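Local coordinates for protein DNA polymerase (Pyrobaculum calidifontis, PDB 5MDN) that probably catalyses template-directed DNA synthesis, adding deoxyribonucleotides from their triphosphates to a growing DNA strand with release of diphosphate, at residues A[595-608]-A[636-648]. Residues are numbered along the deposited sequence; the frame is centred on the assembly and turned at random.
Sequences RVLFTEAKKRYAGL and NVVELILKSKSVG
Arg595 and Leu642 come together where the antiparallel hairpin of strands 595-598 and 605-608 lies against helix 636-643, whose axis passes 8.2 Å from that of the first strand at 125° and runs at 59° to the second. This helix-on-sheet packing, within the family B polymerase region and away from the metal sites, uses one face of the sheet that strand 614-617 extends. Leu642 is its centre. With CG beside the backbone N and anti to the carbonyl carbon (chi1 -73°), the side chain spreads its two methyls over both strands: CD1 lies 3.9 Å from Ala606 CB, while CD2 sits 4.0 Å from Leu597 CB and also meets the backbone of the hydrogen-bonded pair Leu597 and Ala606. Replacing Leu642 with an alanine would probably open a gap over the hairpin and leave the methyl of Ala606 and CB of Leu597 without much of their cover. One turn earlier, Val638 CG1 reaches Ala606 CB at 3.6 Å. Leu597 CD2 touches Ile641 CG2, the two side chains crossing at a slant, and both also pack on Ile758. Leu608 lays its CD2 against the methylene CG of Lys643, the two chains crossing at about a right angle; the extended Lys643 chain carries its NZ to a salt bridge with Glu639 OE2, one turn earlier. Past Leu642 the Arg595 chain, bent at chi3, passes Ser644 O with its CD, and Ser644 C and Lys645 CG lie over one guanidinium face. NH1 approaches Leu642 O in a doubtful, too-short hydrogen bond, while NE is hydrogen-bonded to Ser414 OG.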
ATOM      1  N   ARG A 595      20.384  -7.678 -18.378  1.00 61.73           N
ATOM      2  CA  ARG A 595      20.297  -6.646 -19.400  1.00 62.32           C
ATOM      3  C   ARG A 595      19.236  -5.635 -18.990  1.00 60.26           C
ATOM      4  O   ARG A 595      18.277  -5.968 -18.290  1.00 61.30           O
ATOM      5  CB  ARG A 595      19.997  -7.255 -20.777  1.00 63.64           C
ATOM      6  CG  ARG A 595      20.706  -6.557 -21.929  1.00 64.29           C
ATOM      7  CD  ARG A 595      20.911  -7.460 -23.143  1.00 65.14           C
ATOM      8  NE  ARG A 595      21.791  -8.589 -22.854  1.00 66.80           N
ATOM      9  CZ  ARG A 595      21.394  -9.853 -22.743  1.00 69.67           C
ATOM     10  NH1 ARG A 595      20.117 -10.172 -22.901  1.00 71.10           N
ATOM     11  NH2 ARG A 595      22.282 -10.802 -22.480  1.00 70.88           N
ATOM     12  N   VAL A 596      19.415  -4.394 -19.440  1.00 61.07           N
ATOM     13  CA  VAL A 596      18.543  -3.277 -19.081  1.00 60.61           C
ATOM     14  C   VAL A 596      18.275  -2.452 -20.331  1.00 59.45           C
ATOM     15  O   VAL A 596      19.166  -2.258 -21.164  1.00 56.81           O
ATOM     16  CB  VAL A 596      19.161  -2.390 -17.974  1.00 60.93           C
ATOM     17  CG1 VAL A 596      18.296  -1.166 -17.706  1.00 59.66           C
ATOM     18  CG2 VAL A 596      19.346  -3.175 -16.697  1.00 61.00           C
ATOM     19  N   LEU A 597      17.042  -1.971 -20.462  1.00 61.36           N
ATOM     20  CA  LEU A 597      16.622  -1.156 -21.596  1.00 65.16           C
ATOM     21  C   LEU A 597      16.031   0.152 -21.083  1.00 67.61           C
ATOM     22  O   LEU A 597      14.943   0.159 -20.498  1.00 67.74           O
ATOM     23  CB  LEU A 597      15.611  -1.911 -22.453  1.00 65.35           C
ATOM     24  CG  LEU A 597      14.849  -1.089 -23.491  1.00 65.34           C
ATOM     25  CD1 LEU A 597      15.785  -0.532 -24.553  1.00 66.21           C
ATOM     26  CD2 LEU A 597      13.775  -1.954 -24.112  1.00 66.90           C
ATOM     27  N   PHE A 598      16.742   1.255 -21.310  1.00 69.38           N
ATOM     28  CA  PHE A 598      16.213   2.588 -21.055  1.00 72.99           C
ATOM     29  C   PHE A 598      15.552   3.105 -22.327  1.00 79.98           C
ATOM     30  O   PHE A 598      16.211   3.240 -23.364  1.00 87.24           O
ATOM     31  CB  PHE A 598      17.317   3.543 -20.601  1.00 70.29           C
ATOM     32  CG  PHE A 598      17.639   3.456 -19.135  1.00 67.21           C
ATOM     33  CD1 PHE A 598      18.604   2.577 -18.670  1.00 65.77           C
ATOM     34  CD2 PHE A 598      16.984   4.267 -18.222  1.00 65.35           C
ATOM     35  CE1 PHE A 598      18.903   2.504 -17.319  1.00 64.51           C
ATOM     36  CE2 PHE A 598      17.278   4.200 -16.874  1.00 65.58           C
ATOM     37  CZ  PHE A 598      18.238   3.317 -16.421  1.00 63.99           C
ATOM     38  N   THR A 599      14.254   3.390 -22.249  1.00 76.56           N
ATOM     39  CA  THR A 599      13.524   3.905 -23.402  1.00 83.84           C
ATOM     40  C   THR A 599      13.605   5.423 -23.505  1.00 89.38           C
ATOM     41  O   THR A 599      13.651   5.967 -24.615  1.00 94.53           O
ATOM     42  CB  THR A 599      12.057   3.469 -23.340  1.00 83.11           C
ATOM     43  OG1 THR A 599      11.444   4.006 -22.161  1.00 81.86           O
ATOM     44  CG2 THR A 599      11.954   1.950 -23.314  1.00 80.09           C
ATOM     45  N   GLU A 600      13.623   6.117 -22.371  1.00 86.56           N
ATOM     46  CA  GLU A 600      13.692   7.569 -22.337  1.00 86.34           C
ATOM     47  C   GLU A 600      14.781   7.990 -21.361  1.00 84.64           C
ATOM     48  O   GLU A 600      15.379   7.162 -20.669  1.00 86.35           O
ATOM     49  CB  GLU A 600      12.335   8.165 -21.931  1.00 89.84           C
ATOM     50  CG  GLU A 600      11.200   7.745 -22.853  1.00 92.66           C
ATOM     51  CD  GLU A 600       9.823   8.047 -22.289  1.00 97.12           C
ATOM     52  OE1 GLU A 600       9.729   8.642 -21.192  1.00101.60           O
ATOM     53  OE2 GLU A 600       8.830   7.676 -22.955  1.00 98.00           O
ATOM     54  N   ALA A 601      15.033   9.295 -21.300  1.00 83.69           N
ATOM     55  CA  ALA A 601      16.072   9.831 -20.422  1.00 85.84           C
ATOM     56  C   ALA A 601      15.559  10.075 -19.010  1.00 87.31           C
ATOM     57  O   ALA A 601      15.862  11.100 -18.393  1.00 86.01           O
ATOM     58  CB  ALA A 601      16.637  11.112 -21.024  1.00 85.08           C
ATOM     59  N   LYS A 602      14.778   9.137 -18.475  1.00 86.02           N
ATOM     60  CA  LYS A 602      14.268   9.204 -17.110  1.00 87.27           C
ATOM     61  C   LYS A 602      14.462   7.841 -16.459  1.00 87.50           C
ATOM     62  O   LYS A 602      15.217   7.008 -16.973  1.00 90.10           O
ATOM     63  CB  LYS A 602      12.794   9.631 -17.101  1.00 87.65           C
ATOM     64  CG  LYS A 602      12.223   9.838 -18.500  1.00 89.06           C
ATOM     65  CD  LYS A 602      10.728  10.105 -18.510  1.00 87.00           C
ATOM     66  CE  LYS A 602      10.407  11.593 -18.530  1.00 86.24           C
ATOM     67  NZ  LYS A 602       8.929  11.824 -18.475  1.00 86.52           N
ATOM     68  N   LYS A 603      13.803   7.602 -15.327  1.00 84.38           N
ATOM     69  CA  LYS A 603      13.776   6.263 -14.737  1.00 82.10           C
ATOM     70  C   LYS A 603      12.606   5.463 -15.317  1.00 78.91           C
ATOM     71  O   LYS A 603      11.682   5.034 -14.629  1.00 77.67           O
ATOM     72  CB  LYS A 603      13.712   6.340 -13.216  1.00 81.43           C
ATOM     73  CG  LYS A 603      13.930   4.987 -12.536  1.00 80.01           C
ATOM     74  CD  LYS A 603      13.901   5.061 -11.020  1.00 81.74           C
ATOM     75  CE  LYS A 603      13.992   3.666 -10.409  1.00 82.57           C
ATOM     76  NZ  LYS A 603      15.314   3.010 -10.630  1.00 84.43           N
ATOM     77  N   ARG A 604      12.669   5.279 -16.630  1.00 75.79           N
ATOM     78  CA  ARG A 604      11.720   4.458 -17.377  1.00 74.43           C
ATOM     79  C   ARG A 604      12.534   3.353 -18.040  1.00 64.79           C
ATOM     80  O   ARG A 604      13.231   3.600 -19.030  1.00 66.41           O
ATOM     81  CB  ARG A 604      10.956   5.292 -18.401  1.00 80.85           C
ATOM     82  CG  ARG A 604      10.035   4.473 -19.278  1.00 89.22           C
ATOM     83  CD  ARG A 604       8.996   3.788 -18.420  1.00 95.67           C
ATOM     84  NE  ARG A 604       7.988   3.058 -19.184  1.00 98.40           N
ATOM     85  CZ  ARG A 604       8.051   1.755 -19.442  1.00 96.99           C
ATOM     86  NH1 ARG A 604       9.071   1.031 -18.997  1.00 94.44           N
ATOM     87  NH2 ARG A 604       7.089   1.171 -20.143  1.00 96.94           N
ATOM     88  N   TYR A 605      12.452   2.139 -17.499  1.00 73.36           N
ATOM     89  CA  TYR A 605      13.296   1.065 -17.990  1.00 65.11           C
ATOM     90  C   TYR A 605      12.643  -0.280 -17.715  1.00 61.88           C
ATOM     91  O   TYR A 605      11.748  -0.407 -16.874  1.00 59.77           O
ATOM     92  CB  TYR A 605      14.695   1.109 -17.352  1.00 60.68           C
ATOM     93  CG  TYR A 605      14.719   0.748 -15.882  1.00 58.01           C
ATOM     94  CD1 TYR A 605      14.476   1.707 -14.909  1.00 56.19           C
ATOM     95  CD2 TYR A 605      14.996  -0.551 -15.470  1.00 57.90           C
ATOM     96  CE1 TYR A 605      14.500   1.382 -13.566  1.00 56.67           C
ATOM     97  CE2 TYR A 605      15.020  -0.886 -14.130  1.00 57.22           C
ATOM     98  CZ  TYR A 605      14.771   0.084 -13.182  1.00 57.06           C
ATOM     99  OH  TYR A 605      14.796  -0.247 -11.845  1.00 56.09           O
ATOM    100  N   ALA A 606      13.112  -1.283 -18.449  1.00 58.18           N
ATOM    101  CA  ALA A 606      12.828  -2.681 -18.172  1.00 57.27           C
ATOM    102  C   ALA A 606      14.140  -3.400 -17.895  1.00 57.30           C
ATOM    103  O   ALA A 606      15.190  -3.030 -18.431  1.00 57.59           O
ATOM    104  CB  ALA A 606      12.096  -3.344 -19.339  1.00 57.94           C
ATOM    105  N   GLY A 607      14.078  -4.430 -17.059  1.00 58.04           N
ATOM    106  CA  GLY A 607      15.284  -5.131 -16.667  1.00 57.79           C
ATOM    107  C   GLY A 607      15.099  -6.628 -16.543  1.00 57.45           C
ATOM    108  O   GLY A 607      14.058  -7.098 -16.074  1.00 58.21           O
ATOM    109  N   LEU A 608      16.108  -7.387 -16.964  1.00 57.01           N
ATOM    110  CA  LEU A 608      16.061  -8.845 -16.975  1.00 58.85           C
ATOM    111  C   LEU A 608      16.927  -9.361 -15.833  1.00 60.35           C
ATOM    112  O   LEU A 608      18.150  -9.189 -15.849  1.00 60.13           O
ATOM    113  CB  LEU A 608      16.533  -9.391 -18.322  1.00 60.74           C
ATOM    114  CG  LEU A 608      16.677 -10.908 -18.462  1.00 61.49           C
ATOM    115  CD1 LEU A 608      15.347 -11.604 -18.230  1.00 62.70           C
ATOM    116  CD2 LEU A 608      17.238 -11.261 -19.831  1.00 61.02           C
ATOM    117  N   ASN A 636       6.706  -9.327 -24.589  1.00 73.13           N
ATOM    118  CA  ASN A 636       7.299 -10.046 -25.716  1.00 77.26           C
ATOM    119  C   ASN A 636       8.330  -9.166 -26.419  1.00 77.20           C
ATOM    120  O   ASN A 636       9.514  -9.511 -26.458  1.00 76.00           O
ATOM    121  CB  ASN A 636       6.230 -10.518 -26.712  1.00 79.06           C
ATOM    122  CG  ASN A 636       5.726 -11.915 -26.415  1.00 80.88           C
ATOM    123  OD1 ASN A 636       6.285 -12.905 -26.887  1.00 84.77           O
ATOM    124  ND2 ASN A 636       4.653 -12.002 -25.636  1.00 79.11           N
ATOM    125  N   VAL A 637       7.888  -8.030 -26.976  1.00 70.30           N
ATOM    126  CA  VAL A 637       8.816  -7.058 -27.558  1.00 70.16           C
ATOM    127  C   VAL A 637       9.873  -6.659 -26.535  1.00 68.25           C
ATOM    128  O   VAL A 637      11.077  -6.687 -26.812  1.00 68.75           O
ATOM    129  CB  VAL A 637       8.055  -5.829 -28.090  1.00 72.11           C
ATOM    130  CG1 VAL A 637       8.990  -4.630 -28.205  1.00 71.76           C
ATOM    131  CG2 VAL A 637       7.440  -6.138 -29.446  1.00 74.16           C
ATOM    132  N   VAL A 638       9.433  -6.274 -25.333  1.00 69.27           N
ATOM    133  CA  VAL A 638      10.377  -5.997 -24.255  1.00 66.12           C
ATOM    134  C   VAL A 638      11.208  -7.237 -23.951  1.00 66.39           C
ATOM    135  O   VAL A 638      12.432  -7.159 -23.787  1.00 66.42           O
ATOM    136  CB  VAL A 638       9.630  -5.486 -23.009  1.00 63.52           C
ATOM    137  CG1 VAL A 638      10.545  -5.499 -21.800  1.00 62.52           C
ATOM    138  CG2 VAL A 638       9.088  -4.084 -23.252  1.00 64.88           C
ATOM    139  N   GLU A 639      10.557  -8.401 -23.877  1.00 66.81           N
ATOM    140  CA  GLU A 639      11.273  -9.636 -23.577  1.00 67.35           C
ATOM    141  C   GLU A 639      12.193 -10.056 -24.718  1.00 63.66           C
ATOM    142  O   GLU A 639      13.242 -10.661 -24.472  1.00 65.10           O
ATOM    143  CB  GLU A 639      10.278 -10.748 -23.251  1.00 72.49           C
ATOM    144  CG  GLU A 639      10.910 -11.990 -22.646  1.00 78.07           C
ATOM    145  CD  GLU A 639       9.913 -12.834 -21.878  1.00 84.22           C
ATOM    146  OE1 GLU A 639       8.743 -12.414 -21.756  1.00 88.61           O
ATOM    147  OE2 GLU A 639      10.302 -13.920 -21.397  1.00 88.19           O
ATOM    148  N   LEU A 640      11.827  -9.748 -25.965  1.00 64.16           N
ATOM    149  CA  LEU A 640      12.715 -10.055 -27.083  1.00 63.86           C
ATOM    150  C   LEU A 640      13.944  -9.156 -27.070  1.00 63.22           C
ATOM    151  O   LEU A 640      15.061  -9.619 -27.329  1.00 67.36           O
ATOM    152  CB  LEU A 640      11.969  -9.915 -28.411  1.00 65.62           C
ATOM    153  CG  LEU A 640      10.992 -11.025 -28.806  1.00 64.48           C
ATOM    154  CD1 LEU A 640      10.121 -10.567 -29.961  1.00 63.45           C
ATOM    155  CD2 LEU A 640      11.738 -12.298 -29.166  1.00 63.74           C
ATOM    156  N   ILE A 641      13.756  -7.868 -26.777  1.00 60.18           N
ATOM    157  CA  ILE A 641      14.881  -6.936 -26.748  1.00 60.78           C
ATOM    158  C   ILE A 641      15.817  -7.260 -25.590  1.00 60.69           C
ATOM    159  O   ILE A 641      17.045  -7.226 -25.739  1.00 60.82           O
ATOM    160  CB  ILE A 641      14.366  -5.486 -26.681  1.00 63.22           C
ATOM    161  CG1 ILE A 641      13.630  -5.128 -27.973  1.00 64.28           C
ATOM    162  CG2 ILE A 641      15.510  -4.516 -26.437  1.00 62.87           C
ATOM    163  CD1 ILE A 641      12.717  -3.936 -27.851  1.00 63.08           C
ATOM    164  N   LEU A 642      15.258  -7.593 -24.424  1.00 60.18           N
ATOM    165  CA  LEU A 642      16.084  -7.854 -23.250  1.00 63.36           C
ATOM    166  C   LEU A 642      16.863  -9.157 -23.365  1.00 62.71           C
ATOM    167  O   LEU A 642      17.909  -9.298 -22.722  1.00 65.40           O
ATOM    168  CB  LEU A 642      15.220  -7.882 -21.987  1.00 63.85           C
ATOM    169  CG  LEU A 642      14.683  -6.540 -21.491  1.00 63.53           C
ATOM    170  CD1 LEU A 642      13.698  -6.750 -20.352  1.00 63.51           C
ATOM    171  CD2 LEU A 642      15.826  -5.637 -21.063  1.00 65.14           C
ATOM    172  N   LYS A 643      16.386 -10.109 -24.163  1.00 57.59           N
ATOM    173  CA  LYS A 643      17.064 -11.386 -24.332  1.00 63.25           C
ATOM    174  C   LYS A 643      17.968 -11.424 -25.556  1.00 62.90           C
ATOM    175  O   LYS A 643      18.657 -12.427 -25.768  1.00 60.79           O
ATOM    176  CB  LYS A 643      16.041 -12.524 -24.407  1.00 65.87           C
ATOM    177  CG  LYS A 643      15.295 -12.766 -23.107  1.00 69.70           C
ATOM    178  CD  LYS A 643      14.406 -13.997 -23.181  1.00 74.89           C
ATOM    179  CE  LYS A 643      13.628 -14.173 -21.887  1.00 82.81           C
ATOM    180  NZ  LYS A 643      12.558 -15.199 -22.009  1.00 87.84           N
ATOM    181  N   SER A 644      17.990 -10.362 -26.359  1.00 61.48           N
ATOM    182  CA  SER A 644      18.876 -10.280 -27.510  1.00 65.42           C
ATOM    183  C   SER A 644      20.202  -9.645 -27.109  1.00 67.21           C
ATOM    184  O   SER A 644      20.226  -8.612 -26.432  1.00 70.83           O
ATOM    185  CB  SER A 644      18.227  -9.472 -28.634  1.00 66.61           C
ATOM    186  OG  SER A 644      18.109  -8.103 -28.280  1.00 70.84           O
ATOM    187  N   LYS A 645      21.301 -10.261 -27.535  1.00 70.19           N
ATOM    188  CA  LYS A 645      22.607  -9.620 -27.476  1.00 67.17           C
ATOM    189  C   LYS A 645      22.761  -8.685 -28.673  1.00 68.32           C
ATOM    190  O   LYS A 645      22.432  -9.062 -29.803  1.00 77.13           O
ATOM    191  CB  LYS A 645      23.716 -10.672 -27.472  1.00 65.48           C
ATOM    192  CG  LYS A 645      23.609 -11.690 -26.348  1.00 66.01           C
ATOM    193  CD  LYS A 645      24.553 -12.855 -26.593  1.00 69.53           C
ATOM    194  CE  LYS A 645      24.183 -14.068 -25.751  1.00 75.78           C
ATOM    195  NZ  LYS A 645      24.456 -13.869 -24.300  1.00 79.23           N
ATOM    196  N   SER A 646      23.212  -7.453 -28.409  1.00 68.07           N
ATOM    197  CA  SER A 646      23.455  -6.424 -29.422  1.00 67.27           C
ATOM    198  C   SER A 646      22.150  -5.818 -29.934  1.00 64.29           C
ATOM    199  O   SER A 646      21.094  -6.460 -29.895  1.00 62.40           O
ATOM    200  CB  SER A 646      24.287  -6.980 -30.585  1.00 65.58           C
ATOM    201  OG  SER A 646      23.446  -7.421 -31.634  1.00 63.69           O
ATOM    202  N   VAL A 647      22.221  -4.571 -30.409  1.00 65.15           N
ATOM    203  CA  VAL A 647      21.022  -3.855 -30.834  1.00 66.31           C
ATOM    204  C   VAL A 647      20.523  -4.366 -32.185  1.00 70.04           C
ATOM    205  O   VAL A 647      19.311  -4.439 -32.425  1.00 77.65           O
ATOM    206  CB  VAL A 647      21.311  -2.344 -30.872  1.00 66.15           C
ATOM    207  CG1 VAL A 647      20.190  -1.592 -31.552  1.00 68.90           C
ATOM    208  CG2 VAL A 647      21.545  -1.810 -29.469  1.00 63.41           C
ATOM    209  N   GLY A 648      21.440  -4.732 -33.085  1.00 75.69           N
ATOM    210  CA  GLY A 648      21.030  -5.217 -34.396  1.00 73.98           C
ATOM    211  C   GLY A 648      20.141  -6.442 -34.316  1.00 72.96           C
ATOM    212  O   GLY A 648      19.138  -6.545 -35.028  1.00 68.37           O
TER